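Local coordinates for protein flower-specific defensin (Nicotiana alata, PDB 4AAZ) that defends the plant as a secreted antimicrobial peptide, active against fungi such as Fusarium oxysporum and Botrytis cinerea and retarding the growth of insect pests, at residues T5-F10 with C41-P46. Numbering follows the deposited sequence.
Sequences TESNTF and CLCTKP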
loop_
_atom_site.group_PDB
_atom_site.type_symbol
_atom_site.label_atom_id
_atom_site.label_comp_id
_atom_site.label_asym_id
_atom_site.label_seq_id
_atom_site.Cartn_x
_atom_site.Cartn_y
_atom_site.Cartn_z
ATOM N N THR A 5 4.114 -3.647 -4.304
ATOM C CA THR A 5 4.277 -4.766 -3.378
ATOM C C THR A 5 3.168 -4.647 -2.333
ATOM O O THR A 5 3.041 -3.587 -1.723
ATOM C CB THR A 5 5.632 -4.698 -2.671
ATOM O OG1 THR A 5 6.681 -4.707 -3.648
ATOM C CG2 THR A 5 5.798 -5.863 -1.731
ATOM N N GLU A 6 2.370 -5.691 -2.120
ATOM C CA GLU A 6 1.337 -5.635 -1.094
ATOM C C GLU A 6 1.937 -5.330 0.257
ATOM O O GLU A 6 2.967 -5.902 0.649
ATOM C CB GLU A 6 0.531 -6.925 -1.046
ATOM C CG GLU A 6 -0.676 -6.837 -0.134
ATOM C CD GLU A 6 -1.683 -7.956 -0.282
ATOM O OE1 GLU A 6 -1.404 -8.966 -0.998
ATOM O OE2 GLU A 6 -2.772 -7.850 0.332
ATOM N N SER A 7 1.321 -4.427 0.995
ATOM C CA SER A 7 1.733 -4.138 2.358
ATOM C C SER A 7 1.753 -5.354 3.240
ATOM O O SER A 7 0.805 -6.144 3.263
ATOM C CB SER A 7 0.762 -3.115 2.959
ATOM O OG SER A 7 0.993 -2.891 4.365
ATOM N N ASN A 8 2.818 -5.487 4.033
ATOM C CA ASN A 8 2.897 -6.607 4.969
ATOM C C ASN A 8 2.289 -6.337 6.327
ATOM O O ASN A 8 2.053 -7.264 7.084
ATOM C CB ASN A 8 4.345 -7.029 5.111
ATOM C CG ASN A 8 4.896 -7.613 3.819
ATOM O OD1 ASN A 8 4.255 -8.453 3.207
ATOM N ND2 ASN A 8 6.084 -7.174 3.397
ATOM N N THR A 9 2.074 -5.069 6.647
ATOM C CA THR A 9 1.571 -4.665 7.954
ATOM C C THR A 9 0.183 -4.051 7.974
ATOM O O THR A 9 -0.385 -3.856 9.035
ATOM C CB THR A 9 2.545 -3.680 8.666
ATOM O OG1 THR A 9 2.492 -2.363 8.082
ATOM C CG2 THR A 9 3.947 -4.206 8.664
ATOM N N PHE A 10 -0.370 -3.686 6.825
ATOM C CA PHE A 10 -1.710 -3.087 6.820
ATOM C C PHE A 10 -2.767 -4.135 7.138
ATOM O O PHE A 10 -2.811 -5.172 6.478
ATOM C CB PHE A 10 -2.020 -2.488 5.447
ATOM C CG PHE A 10 -3.396 -1.918 5.315
ATOM C CD1 PHE A 10 -3.699 -0.658 5.802
ATOM C CD2 PHE A 10 -4.388 -2.631 4.681
ATOM C CE1 PHE A 10 -4.964 -0.141 5.676
ATOM C CE2 PHE A 10 -5.641 -2.126 4.544
ATOM C CZ PHE A 10 -5.946 -0.870 5.033
ATOM N N CYS A 41 -4.016 -3.311 0.074
ATOM C CA CYS A 41 -3.128 -2.166 0.197
ATOM C C CYS A 41 -1.834 -2.470 -0.533
ATOM O O CYS A 41 -1.076 -3.369 -0.104
ATOM C CB CYS A 41 -2.881 -1.900 1.668
ATOM S SG CYS A 41 -1.670 -0.602 1.999
ATOM N N LEU A 42 -1.614 -1.772 -1.645
ATOM C CA LEU A 42 -0.421 -1.962 -2.450
ATOM C C LEU A 42 0.522 -0.809 -2.229
ATOM O O LEU A 42 0.176 0.359 -2.468
ATOM C CB LEU A 42 -0.773 -2.093 -3.930
ATOM C CG LEU A 42 -1.739 -3.228 -4.271
ATOM C CD1 LEU A 42 -2.053 -3.211 -5.795
ATOM C CD2 LEU A 42 -1.173 -4.562 -3.850
ATOM N N CYS A 43 1.719 -1.140 -1.765
ATOM C CA CYS A 43 2.770 -0.155 -1.581
ATOM C C CYS A 43 3.548 0.044 -2.872
ATOM O O CYS A 43 3.699 -0.903 -3.674
ATOM C CB CYS A 43 3.755 -0.589 -0.489
ATOM S SG CYS A 43 2.993 -1.015 1.096
ATOM N N THR A 44 4.071 1.245 -3.070
ATOM C CA THR A 44 4.904 1.522 -4.224
ATOM C C THR A 44 6.202 2.197 -3.807
ATOM O O THR A 44 6.237 2.957 -2.826
ATOM C CB THR A 44 4.189 2.401 -5.263
ATOM O OG1 THR A 44 3.622 3.554 -4.630
ATOM C CG2 THR A 44 3.095 1.632 -5.935
ATOM N N LYS A 45 7.275 1.909 -4.540
ATOM C CA LYS A 45 8.526 2.653 -4.394
ATOM C C LYS A 45 9.293 2.502 -5.694
ATOM O O LYS A 45 8.989 1.595 -6.474
ATOM C CB LYS A 45 9.347 2.140 -3.197
ATOM C CG LYS A 45 9.897 0.733 -3.325
ATOM C CD LYS A 45 10.663 0.346 -2.066
ATOM C CE LYS A 45 11.176 -1.072 -2.115
ATOM N NZ LYS A 45 11.883 -1.425 -0.841
ATOM N N PRO A 46 10.277 3.364 -5.950
ATOM C CA PRO A 46 11.089 3.247 -7.161
ATOM C C PRO A 46 11.788 1.905 -7.217
ATOM O O PRO A 46 12.233 1.373 -6.201
ATOM C CB PRO A 46 12.106 4.385 -7.018
ATOM C CG PRO A 46 11.358 5.426 -6.197
ATOM C CD PRO A 46 10.605 4.580 -5.182
HETATM O O HOH W 1 -3.572 -5.623 1.662
#
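Phe10 and Cys41 both turn their side chains so that the gamma atom lies opposite the backbone N (chi1 177° for Phe10), which lays the ring obliquely against the cysteine. Phe10 CD2 lies 3.4 Å from Cys41 CB, and Cys41 SG stands 4.4 Å from the ring centroid, 29° off its normal, a sulfur-aromatic contact in which the flat apolar ring packs beside a buried half-cystine. Ser7 CB rests astride two sulfurs, 3.6 Å from Cys41 SG and from Cys43 SG, a place that suits a small side chain. The Ser7 hydroxyl oxygen accepts the N-H of Phe10 in an ST motif, bracing the turn between them, and also hydrogen-bonds Glu27. The backbones pair antiparallel. Thr5 and Cys43 exchange two hydrogen bonds, and Ser7 N continues the ladder to Cys41 O at 2.8 Å, nearly straight at 167°. In the intervening non-hydrogen-bonded pair, the branched apolar end of Leu42 suits the aliphatic base of Glu6, CD2 lying 4.0 Å from Glu6 CB. Glu6's long, extended chain carries its carboxylate to a water that bridges OE2 to Cys41 N, while OE1 forms a salt bridge with Arg40. Strand 41-46 is central in the three-stranded defensin sheet, between 2-6 and 31-34; Cys41 and Cys43 tie it through disulfides to Cys20 and Cys24 of helix 17-26, the cysteine-stabilised alpha-beta motif, and Ser7 and Phe10 touch Ala23 on that helix.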